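Local structure of iron Super-Oxide Dismutase (Plasmodium knowlesi, 2AWP) at residues F76-D79 and S80-P83; E92-E95 and K96-D100; N189-L192 and K193-L196. The protein catalyses the dismutation of superoxide radicals to hydrogen peroxide and oxygen, probably with an iron cation as cofactor. All coordinates share one frame; numbering follows the deposited sequence.

Interaction 1: F76-D79 and S80-P83; sequences FYWD and SMGP
Met81 turns back over the end of helix 62-79 and meets the rings of Tyr77 and Trp78. Its CB lies 3.8 Å from Trp78 O, and CG passes Tyr77 O at a similar range. The chain runs extended to SD, which stands oblique to the Tyr77 ring, a Met-aromatic contact. A bend in the last torsion (chi3 -67°) then carries the methyl inward: CE sits 3.7 Å from the Tyr77 ring centroid, 15° off its normal, a CH-pi contact over one face. The same CE is 3.6 Å from Trp78 CE3, so one methyl fills the angle between two aromatic side chains.

The backbone turn is held beside it. Ser80 OG donates to Phe76 O at 2.7 Å, tilted from the carbonyl plane, while the Ser80 N bonds to Phe76 O and Tyr77 O are weak. Met81 N donates to Trp78 O at 3.2 Å, an i to i+3 bond at the helix end.

Tyr77, whose OH is bonded to Tyr175 and whose ring meets the probable iron ligand His27, is a likely second-shell residue, and Met81 packs behind it. Phe76 rests on strand 151-158, whose Thr156 N bonds Ser80 OG, and on helix 185-196.

Interaction 2: E92-E95 and K96-D100; sequences EIKE and KIQED
Ile93 and Ile97 form the buried side of a local contact one helical turn long, within helix 92-101, in the C-terminal family region of iron/manganese superoxide dismutases. Four successive i to i+4 backbone bonds define the segment as alpha-helical, from Lys96 N to Glu92 O at 3.1 Å through to Glu99 N to Glu95 O at 3.0 Å, none of them bent below 151° at the hydrogen.

On the inner face the two isoleucines cross at an angle. Ile97 CD1 touches Ile93 CG1 at 3.7 Å, and Ile97 CG1 also lies against Ile93 O at 3.3 Å. The torsions differ: Ile93 directs CG1 away from its own N (chi1 -170°) and so along the helix toward the next turn, whereas Ile97 keeps CG1 beside its N (chi1 -76°), leaning back over the preceding turn.

The outer face is polar and largely exposed. Gln98, extended beyond CG, leans back along the carbonyl of Lys94, with CG 3.2 Å from Lys94 O. Its amide divides between two neighbours: NE2 lies 3.7 Å from Lys94 CG, and OE1 packs near Glu95 CA at 3.4 Å. These are van der Waals contacts of the amide with aliphatic carbon. Along a third side, Lys96 NZ forms a long salt bridge of 3.6 Å to Asp100 OD2. Both lysines have further partners, Lys94 NZ bonding to Pro89 O and Lys96 NZ donating to Asn132 O.

The isoleucine pair faces Trp185 of helix 185-196 and Leu134 of strand 134-140, and Ile93 also meets Leu126 of strand 122-129. Asp100 OD2 accepts from Leu134 N, so the helix is joined to the sheet by both apolar and polar contacts.

Interaction 3: N189-L192 and K193-L196; sequences NENL and KKAL
Four consecutive i to i+4 hydrogen bonds run from Lys193 N to Asn189 O through Leu196 N to Leu192 O, with N-H...O angles of 154° to 172°, and make this about two turns of regular alpha-helix near the C-terminal end of the chain.

Glu190 and Lys194 lie alongside each other and point the same way. Glu190 OE2 and Lys194 NZ form a salt bridge at 3.5 Å, and the aliphatic parts follow, with Glu190 CG 4.0 Å from Lys194 CE. Both chains are extended; Glu190 CG stands opposite its own N (chi1 171°) and Lys194 CG beside its N, a combination that brings the charged ends together across one turn. A water links the ammonium to a second residue: it accepts from Lys194 NZ at 2.6 Å and donates to Asn191 OD1 at 2.6 Å. Asn191 ND2 is turned the other way, to Ile154 O.

Around the helix, Leu192 and Leu196 run side by side, Leu192 CG touching Leu196 CD1 at 3.7 Å. Ala195 CB packs on Asn191 O at 3.2 Å and, with Leu196, meets Leu128 of strand 122-129.

The ammonium of Lys194 is thus shared between a carboxylate and a water. Its position beside Glu190 would probably favour the charged form of both, while the water at OD1 and Ile154 O at ND2 together define which way round the Asn191 amide lies.

From the N terminus, interaction 1 comes first, where helix 62-79 turns into the loop leading to helix 92-101; interaction 2 follows on that helix, and interaction 3 lies on helix 185-196. The three are in series: each joins adjoining segments, none nests or crosses another, and none closes a long loop. Space brings them together. Interactions 2 and 3, with centres about 12 Å apart, meet through a probable hydrogen bond from Ile93 N to Asn189 OD1 of 2.8 Å. Interactions 1 and 3 meet where Phe76 CZ packs on Asn191 ND2. Helix 185-196 therefore connects the alpha-hairpin region to helix 92-101, while interactions 1 and 2 do not touch.

Interaction 1: F76-D79 and S80-P83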
ATOM      1  N   PHE A  76      12.106  -0.905  14.032  1.00  8.93           N
ATOM      2  CA  PHE A  76      12.372  -2.346  14.053  1.00  9.25           C
ATOM      3  C   PHE A  76      12.904  -2.838  12.696  1.00  9.42           C
ATOM      4  O   PHE A  76      13.772  -3.694  12.642  1.00 11.06           O
ATOM      5  CB  PHE A  76      11.097  -3.098  14.475  1.00  9.33           C
ATOM      6  CG  PHE A  76      11.358  -4.489  15.044  1.00  9.89           C
ATOM      7  CD1 PHE A  76      11.763  -4.644  16.368  1.00 10.85           C
ATOM      8  CD2 PHE A  76      11.196  -5.622  14.257  1.00  7.89           C
ATOM      9  CE1 PHE A  76      11.993  -5.903  16.911  1.00 11.05           C
ATOM     10  CE2 PHE A  76      11.423  -6.890  14.787  1.00 10.83           C
ATOM     11  CZ  PHE A  76      11.831  -7.034  16.120  1.00  9.25           C
ATOM     12  N   TYR A  77      12.376  -2.287  11.605  1.00 10.33           N
ATOM     13  CA  TYR A  77      12.841  -2.553  10.258  1.00 10.50           C
ATOM     14  C   TYR A  77      14.298  -2.109  10.024  1.00 10.53           C
ATOM     15  O   TYR A  77      15.113  -2.891   9.533  1.00 11.17           O
ATOM     16  CB  TYR A  77      11.893  -1.882   9.267  1.00  9.44           C
ATOM     17  CG  TYR A  77      12.278  -1.920   7.796  1.00 10.67           C
ATOM     18  CD1 TYR A  77      12.335  -3.130   7.093  1.00  9.11           C
ATOM     19  CD2 TYR A  77      12.543  -0.731   7.100  1.00  8.14           C
ATOM     20  CE1 TYR A  77      12.676  -3.159   5.736  1.00  8.42           C
ATOM     21  CE2 TYR A  77      12.880  -0.742   5.737  1.00  9.20           C
ATOM     22  CZ  TYR A  77      12.928  -1.961   5.054  1.00  8.24           C
ATOM     23  OH  TYR A  77      13.240  -1.997   3.700  1.00  8.83           O
ATOM     24  N   TRP A  78      14.618  -0.876  10.397  1.00 10.66           N
ATOM     25  CA  TRP A  78      15.985  -0.358  10.237  1.00 10.31           C
ATOM     26  C   TRP A  78      16.992  -1.187  11.051  1.00 10.50           C
ATOM     27  O   TRP A  78      18.057  -1.528  10.540  1.00 10.21           O
ATOM     28  CB  TRP A  78      16.057   1.141  10.630  1.00  8.98           C
ATOM     29  CG  TRP A  78      15.170   2.017   9.760  1.00  9.01           C
ATOM     30  CD1 TRP A  78      14.233   2.900  10.177  1.00  9.77           C
ATOM     31  CD2 TRP A  78      15.135   2.042   8.326  1.00  8.79           C
ATOM     32  NE1 TRP A  78      13.605   3.481   9.095  1.00  9.56           N
ATOM     33  CE2 TRP A  78      14.146   2.967   7.948  1.00  8.88           C
ATOM     34  CE3 TRP A  78      15.848   1.360   7.322  1.00 10.15           C
ATOM     35  CZ2 TRP A  78      13.841   3.233   6.602  1.00  8.45           C
ATOM     36  CZ3 TRP A  78      15.565   1.638   5.988  1.00  8.43           C
ATOM     37  CH2 TRP A  78      14.559   2.555   5.642  1.00  8.81           C
ATOM     38  N   ASP A  79      16.635  -1.475  12.310  1.00 10.75           N
ATOM     39  CA  ASP A  79      17.446  -2.289  13.227  1.00 10.83           C
ATOM     40  C   ASP A  79      17.576  -3.751  12.815  1.00 10.81           C
ATOM     41  O   ASP A  79      18.558  -4.433  13.189  1.00  8.94           O
ATOM     42  CB  ASP A  79      16.928  -2.163  14.665  1.00 10.69           C
ATOM     43  CG  ASP A  79      17.003  -0.748  15.174  1.00 13.84           C
ATOM     44  OD1 ASP A  79      17.528   0.130  14.436  1.00 13.45           O
ATOM     45  OD2 ASP A  79      16.518  -0.509  16.311  1.00 17.03           O
ATOM     46  N   SER A  80      16.610  -4.218  12.018  1.00 10.05           N
ATOM     47  CA  SER A  80      16.648  -5.569  11.430  1.00 10.84           C
ATOM     48  C   SER A  80      17.635  -5.719  10.277  1.00 10.74           C
ATOM     49  O   SER A  80      17.792  -6.822   9.727  1.00 11.50           O
ATOM     50  CB  SER A  80      15.252  -5.982  10.915  1.00 10.68           C
ATOM     51  OG  SER A  80      14.365  -6.236  11.992  1.00 12.13           O
ATOM     52  N   MET A  81      18.278  -4.616   9.894  1.00 10.78           N
ATOM     53  CA  MET A  81      19.240  -4.604   8.795  1.00 10.32           C
ATOM     54  C   MET A  81      20.544  -3.968   9.227  1.00 10.73           C
ATOM     55  O   MET A  81      20.620  -3.413  10.301  1.00 12.09           O
ATOM     56  CB  MET A  81      18.692  -3.798   7.606  1.00 10.54           C
ATOM     57  CG  MET A  81      17.501  -4.455   6.970  1.00  8.97           C
ATOM     58  SD  MET A  81      16.902  -3.537   5.559  1.00  9.84           S
ATOM     59  CE  MET A  81      16.286  -2.037   6.337  1.00  9.99           C
ATOM     60  N   GLY A  82      21.549  -4.005   8.357  1.00 11.59           N
ATOM     61  CA  GLY A  82      22.807  -3.328   8.634  1.00 13.24           C
ATOM     62  C   GLY A  82      23.880  -3.593   7.611  1.00 13.68           C
ATOM     63  O   GLY A  82      23.767  -4.539   6.815  1.00 13.58           O
ATOM     64  N   PRO A  83      24.947  -2.771   7.630  1.00 14.62           N
ATOM     65  CA  PRO A  83      26.086  -3.087   6.779  1.00 15.73           C
ATOM     66  C   PRO A  83      26.858  -4.256   7.421  1.00 16.35           C
ATOM     67  O   PRO A  83      26.749  -4.482   8.621  1.00 16.93           O
ATOM     68  CB  PRO A  83      26.914  -1.783   6.777  1.00 14.59           C
ATOM     69  CG  PRO A  83      26.611  -1.164   8.120  1.00 15.85           C
ATOM     70  CD  PRO A  83      25.167  -1.543   8.430  1.00 14.94           C
TER

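Interaction 2: E92-E95 and K96-D100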
ATOM      1  N   GLU A  92      22.457 -17.670  18.751  1.00 17.49           N
ATOM      2  CA  GLU A  92      21.262 -18.386  19.214  1.00 18.61           C
ATOM      3  C   GLU A  92      20.180 -18.603  18.145  1.00 17.34           C
ATOM      4  O   GLU A  92      19.594 -19.682  18.055  1.00 17.09           O
ATOM      5  CB  GLU A  92      20.693 -17.677  20.443  1.00 19.06           C
ATOM      6  CG  GLU A  92      20.724 -18.556  21.691  1.00 25.92           C
ATOM      7  CD  GLU A  92      22.122 -18.763  22.274  1.00 33.71           C
ATOM      8  OE1 GLU A  92      22.745 -17.768  22.710  1.00 38.37           O
ATOM      9  OE2 GLU A  92      22.593 -19.927  22.318  1.00 35.71           O
ATOM     10  N   ILE A  93      19.960 -17.577  17.318  1.00 15.75           N
ATOM     11  CA  ILE A  93      18.978 -17.617  16.240  1.00 13.97           C
ATOM     12  C   ILE A  93      19.238 -18.691  15.158  1.00 13.69           C
ATOM     13  O   ILE A  93      18.313 -19.249  14.585  1.00 13.02           O
ATOM     14  CB  ILE A  93      18.780 -16.192  15.593  1.00 13.71           C
ATOM     15  CG1 ILE A  93      17.581 -16.186  14.633  1.00 12.23           C
ATOM     16  CG2 ILE A  93      20.045 -15.737  14.833  1.00 12.42           C
ATOM     17  CD1 ILE A  93      16.249 -16.329  15.348  1.00 10.10           C
ATOM     18  N   LYS A  94      20.498 -18.983  14.873  1.00 13.80           N
ATOM     19  CA  LYS A  94      20.821 -20.054  13.938  1.00 13.42           C
ATOM     20  C   LYS A  94      20.227 -21.409  14.399  1.00 13.38           C
ATOM     21  O   LYS A  94      19.629 -22.152  13.611  1.00 13.20           O
ATOM     22  CB  LYS A  94      22.334 -20.179  13.867  1.00 13.86           C
ATOM     23  CG  LYS A  94      22.846 -21.303  13.011  1.00 13.74           C
ATOM     24  CD  LYS A  94      24.363 -21.345  13.154  1.00 14.93           C
ATOM     25  CE  LYS A  94      25.005 -21.932  11.938  1.00 16.46           C
ATOM     26  NZ  LYS A  94      24.690 -21.190  10.658  1.00 21.70           N
ATOM     27  N   GLU A  95      20.451 -21.737  15.660  1.00 13.70           N
ATOM     28  CA  GLU A  95      20.009 -23.016  16.212  1.00 15.20           C
ATOM     29  C   GLU A  95      18.484 -23.064  16.334  1.00 13.40           C
ATOM     30  O   GLU A  95      17.878 -24.070  16.025  1.00 13.95           O
ATOM     31  CB  GLU A  95      20.712 -23.304  17.539  1.00 16.35           C
ATOM     32  CG  GLU A  95      22.249 -23.401  17.429  1.00 23.89           C
ATOM     33  CD  GLU A  95      22.969 -22.972  18.722  1.00 31.55           C
ATOM     34  OE1 GLU A  95      22.677 -23.561  19.797  1.00 36.09           O
ATOM     35  OE2 GLU A  95      23.812 -22.035  18.672  1.00 36.42           O
ATOM     36  N   LYS A  96      17.867 -21.953  16.730  1.00 13.58           N
ATOM     37  CA  LYS A  96      16.409 -21.829  16.834  1.00 12.14           C
ATOM     38  C   LYS A  96      15.722 -21.989  15.473  1.00 12.23           C
ATOM     39  O   LYS A  96      14.662 -22.643  15.367  1.00 11.20           O
ATOM     40  CB  LYS A  96      16.015 -20.472  17.463  1.00 12.97           C
ATOM     41  CG  LYS A  96      14.534 -20.367  17.871  1.00 11.25           C
ATOM     42  CD  LYS A  96      14.216 -21.129  19.131  1.00 12.52           C
ATOM     43  CE  LYS A  96      12.725 -21.064  19.429  1.00 15.44           C
ATOM     44  NZ  LYS A  96      12.311 -22.078  20.413  1.00 15.83           N
ATOM     45  N   ILE A  97      16.308 -21.387  14.438  1.00 11.01           N
ATOM     46  CA  ILE A  97      15.806 -21.575  13.081  1.00 10.97           C
ATOM     47  C   ILE A  97      15.923 -23.042  12.616  1.00 11.20           C
ATOM     48  O   ILE A  97      14.998 -23.613  11.995  1.00 10.88           O
ATOM     49  CB  ILE A  97      16.521 -20.591  12.057  1.00 11.42           C
ATOM     50  CG1 ILE A  97      15.946 -19.168  12.233  1.00 10.16           C
ATOM     51  CG2 ILE A  97      16.334 -21.101  10.631  1.00  9.12           C
ATOM     52  CD1 ILE A  97      16.720 -18.013  11.550  1.00 10.94           C
ATOM     53  N   GLN A  98      17.071 -23.653  12.895  1.00 12.00           N
ATOM     54  CA  GLN A  98      17.224 -25.100  12.627  1.00 12.63           C
ATOM     55  C   GLN A  98      16.075 -25.887  13.275  1.00 11.56           C
ATOM     56  O   GLN A  98      15.470 -26.742  12.641  1.00 11.42           O
ATOM     57  CB  GLN A  98      18.589 -25.629  13.123  1.00 12.48           C
ATOM     58  CG  GLN A  98      19.785 -25.104  12.336  1.00 12.92           C
ATOM     59  CD  GLN A  98      21.099 -25.217  13.089  1.00 13.19           C
ATOM     60  OE1 GLN A  98      21.130 -25.623  14.263  1.00 14.77           O
ATOM     61  NE2 GLN A  98      22.203 -24.856  12.414  1.00 10.79           N
ATOM     62  N   GLU A  99      15.778 -25.600  14.542  1.00 12.50           N
ATOM     63  CA  GLU A  99      14.783 -26.361  15.280  1.00 12.51           C
ATOM     64  C   GLU A  99      13.391 -26.196  14.706  1.00 13.13           C
ATOM     65  O   GLU A  99      12.626 -27.168  14.576  1.00 12.86           O
ATOM     66  CB  GLU A  99      14.776 -25.931  16.750  1.00 13.41           C
ATOM     67  CG  GLU A  99      15.995 -26.366  17.507  1.00 15.91           C
ATOM     68  CD  GLU A  99      16.048 -25.773  18.908  1.00 21.19           C
ATOM     69  OE1 GLU A  99      14.995 -25.286  19.383  1.00 24.23           O
ATOM     70  OE2 GLU A  99      17.137 -25.786  19.526  1.00 22.41           O
ATOM     71  N   ASP A 100      13.055 -24.950  14.352  1.00 12.82           N
ATOM     72  CA  ASP A 100      11.681 -24.610  14.040  1.00 12.12           C
ATOM     73  C   ASP A 100      11.383 -24.627  12.536  1.00 11.59           C
ATOM     74  O   ASP A 100      10.227 -24.745  12.146  1.00 11.43           O
ATOM     75  CB  ASP A 100      11.307 -23.263  14.721  1.00 12.28           C
ATOM     76  CG  ASP A 100      11.366 -23.347  16.248  1.00 12.44           C
ATOM     77  OD1 ASP A 100      11.453 -24.477  16.800  1.00 10.45           O
ATOM     78  OD2 ASP A 100      11.361 -22.292  16.907  1.00  9.98           O
TER

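Interaction 3: N189-L192 and K193-L196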
ATOM      1  N   ASN A 189      19.129 -11.910  17.516  1.00 11.84           N
ATOM      2  CA  ASN A 189      19.652 -12.565  18.730  1.00 12.13           C
ATOM      3  C   ASN A 189      19.281 -11.796  19.973  1.00 11.99           C
ATOM      4  O   ASN A 189      18.882 -12.369  20.972  1.00 11.84           O
ATOM      5  CB  ASN A 189      21.166 -12.719  18.632  1.00 11.72           C
ATOM      6  CG  ASN A 189      21.557 -13.979  17.913  1.00 12.74           C
ATOM      7  OD1 ASN A 189      20.818 -14.946  17.924  1.00 11.04           O
ATOM      8  ND2 ASN A 189      22.721 -13.978  17.290  1.00 11.56           N
ATOM      9  N   GLU A 190      19.377 -10.481  19.874  1.00 11.95           N
ATOM     10  CA  GLU A 190      18.987  -9.630  20.965  1.00 13.77           C
ATOM     11  C   GLU A 190      17.494  -9.782  21.280  1.00 13.42           C
ATOM     12  O   GLU A 190      17.103  -9.871  22.455  1.00 13.08           O
ATOM     13  CB  GLU A 190      19.334  -8.197  20.623  1.00 13.82           C
ATOM     14  CG  GLU A 190      18.788  -7.201  21.602  1.00 19.60           C
ATOM     15  CD  GLU A 190      19.106  -5.771  21.202  1.00 26.53           C
ATOM     16  OE1 GLU A 190      19.797  -5.559  20.179  1.00 29.05           O
ATOM     17  OE2 GLU A 190      18.644  -4.859  21.918  1.00 31.54           O
ATOM     18  N   ASN A 191      16.674  -9.837  20.232  1.00 12.67           N
ATOM     19  CA  ASN A 191      15.236  -9.971  20.387  1.00 12.84           C
ATOM     20  C   ASN A 191      14.863 -11.352  20.938  1.00 13.21           C
ATOM     21  O   ASN A 191      13.984 -11.479  21.799  1.00 12.89           O
ATOM     22  CB  ASN A 191      14.533  -9.682  19.051  1.00 12.23           C
ATOM     23  CG  ASN A 191      14.663  -8.214  18.639  1.00 13.99           C
ATOM     24  OD1 ASN A 191      14.638  -7.318  19.498  1.00 13.80           O
ATOM     25  ND2 ASN A 191      14.828  -7.962  17.338  1.00 12.73           N
ATOM     26  N   LEU A 192      15.528 -12.373  20.431  1.00 13.50           N
ATOM     27  CA  LEU A 192      15.283 -13.751  20.880  1.00 14.18           C
ATOM     28  C   LEU A 192      15.550 -13.912  22.372  1.00 14.86           C
ATOM     29  O   LEU A 192      14.712 -14.444  23.089  1.00 13.82           O
ATOM     30  CB  LEU A 192      16.137 -14.742  20.089  1.00 13.63           C
ATOM     31  CG  LEU A 192      15.916 -16.251  20.311  1.00 13.97           C
ATOM     32  CD1 LEU A 192      14.459 -16.721  20.007  1.00 15.09           C
ATOM     33  CD2 LEU A 192      16.947 -17.085  19.509  1.00 14.21           C
ATOM     34  N   LYS A 193      16.717 -13.444  22.827  1.00 15.42           N
ATOM     35  CA  LYS A 193      17.080 -13.506  24.232  1.00 17.00           C
ATOM     36  C   LYS A 193      16.044 -12.830  25.127  1.00 17.88           C
ATOM     37  O   LYS A 193      15.680 -13.386  26.181  1.00 17.37           O
ATOM     38  CB  LYS A 193      18.492 -12.921  24.471  1.00 16.92           C
ATOM     39  CG  LYS A 193      18.862 -12.789  25.959  1.00 17.74           C
ATOM     40  CD  LYS A 193      20.252 -12.191  26.174  1.00 17.69           C
ATOM     41  CE  LYS A 193      20.573 -12.067  27.673  1.00 20.89           C
ATOM     42  NZ  LYS A 193      21.992 -11.618  27.910  1.00 22.21           N
ATOM     43  N   LYS A 194      15.580 -11.643  24.726  1.00 18.91           N
ATOM     44  CA  LYS A 194      14.556 -10.938  25.500  1.00 20.98           C
ATOM     45  C   LYS A 194      13.283 -11.754  25.471  1.00 21.98           C
ATOM     46  O   LYS A 194      12.632 -11.925  26.499  1.00 22.14           O
ATOM     47  CB  LYS A 194      14.219  -9.564  24.917  1.00 21.84           C
ATOM     48  CG  LYS A 194      15.275  -8.533  24.974  1.00 24.85           C
ATOM     49  CD  LYS A 194      14.695  -7.233  24.420  1.00 31.96           C
ATOM     50  CE  LYS A 194      15.792  -6.237  24.121  1.00 33.65           C
ATOM     51  NZ  LYS A 194      15.318  -5.311  23.069  1.00 37.03           N
ATOM     52  N   ALA A 195      12.928 -12.239  24.277  1.00 22.64           N
ATOM     53  CA  ALA A 195      11.671 -12.974  24.057  1.00 23.86           C
ATOM     54  C   ALA A 195      11.553 -14.238  24.889  1.00 25.11           C
ATOM     55  O   ALA A 195      10.494 -14.543  25.423  1.00 25.08           O
ATOM     56  CB  ALA A 195      11.500 -13.316  22.584  1.00 23.48           C
ATOM     57  N   LEU A 196      12.643 -14.988  24.959  1.00 27.02           N
ATOM     58  CA  LEU A 196      12.677 -16.229  25.712  1.00 28.89           C
ATOM     59  C   LEU A 196      12.718 -15.994  27.232  1.00 30.31           C
ATOM     60  O   LEU A 196      12.434 -16.919  27.999  1.00 31.25           O
ATOM     61  CB  LEU A 196      13.866 -17.077  25.271  1.00 28.09           C
ATOM     62  CG  LEU A 196      13.790 -17.757  23.912  1.00 27.91           C
ATOM     63  CD1 LEU A 196      15.193 -18.121  23.473  1.00 25.68           C
ATOM     64  CD2 LEU A 196      12.876 -18.997  23.989  1.00 27.18           C
TER
HETATM   65  O   HOH W   1      15.011  -4.972  20.462  1.00 35.78           O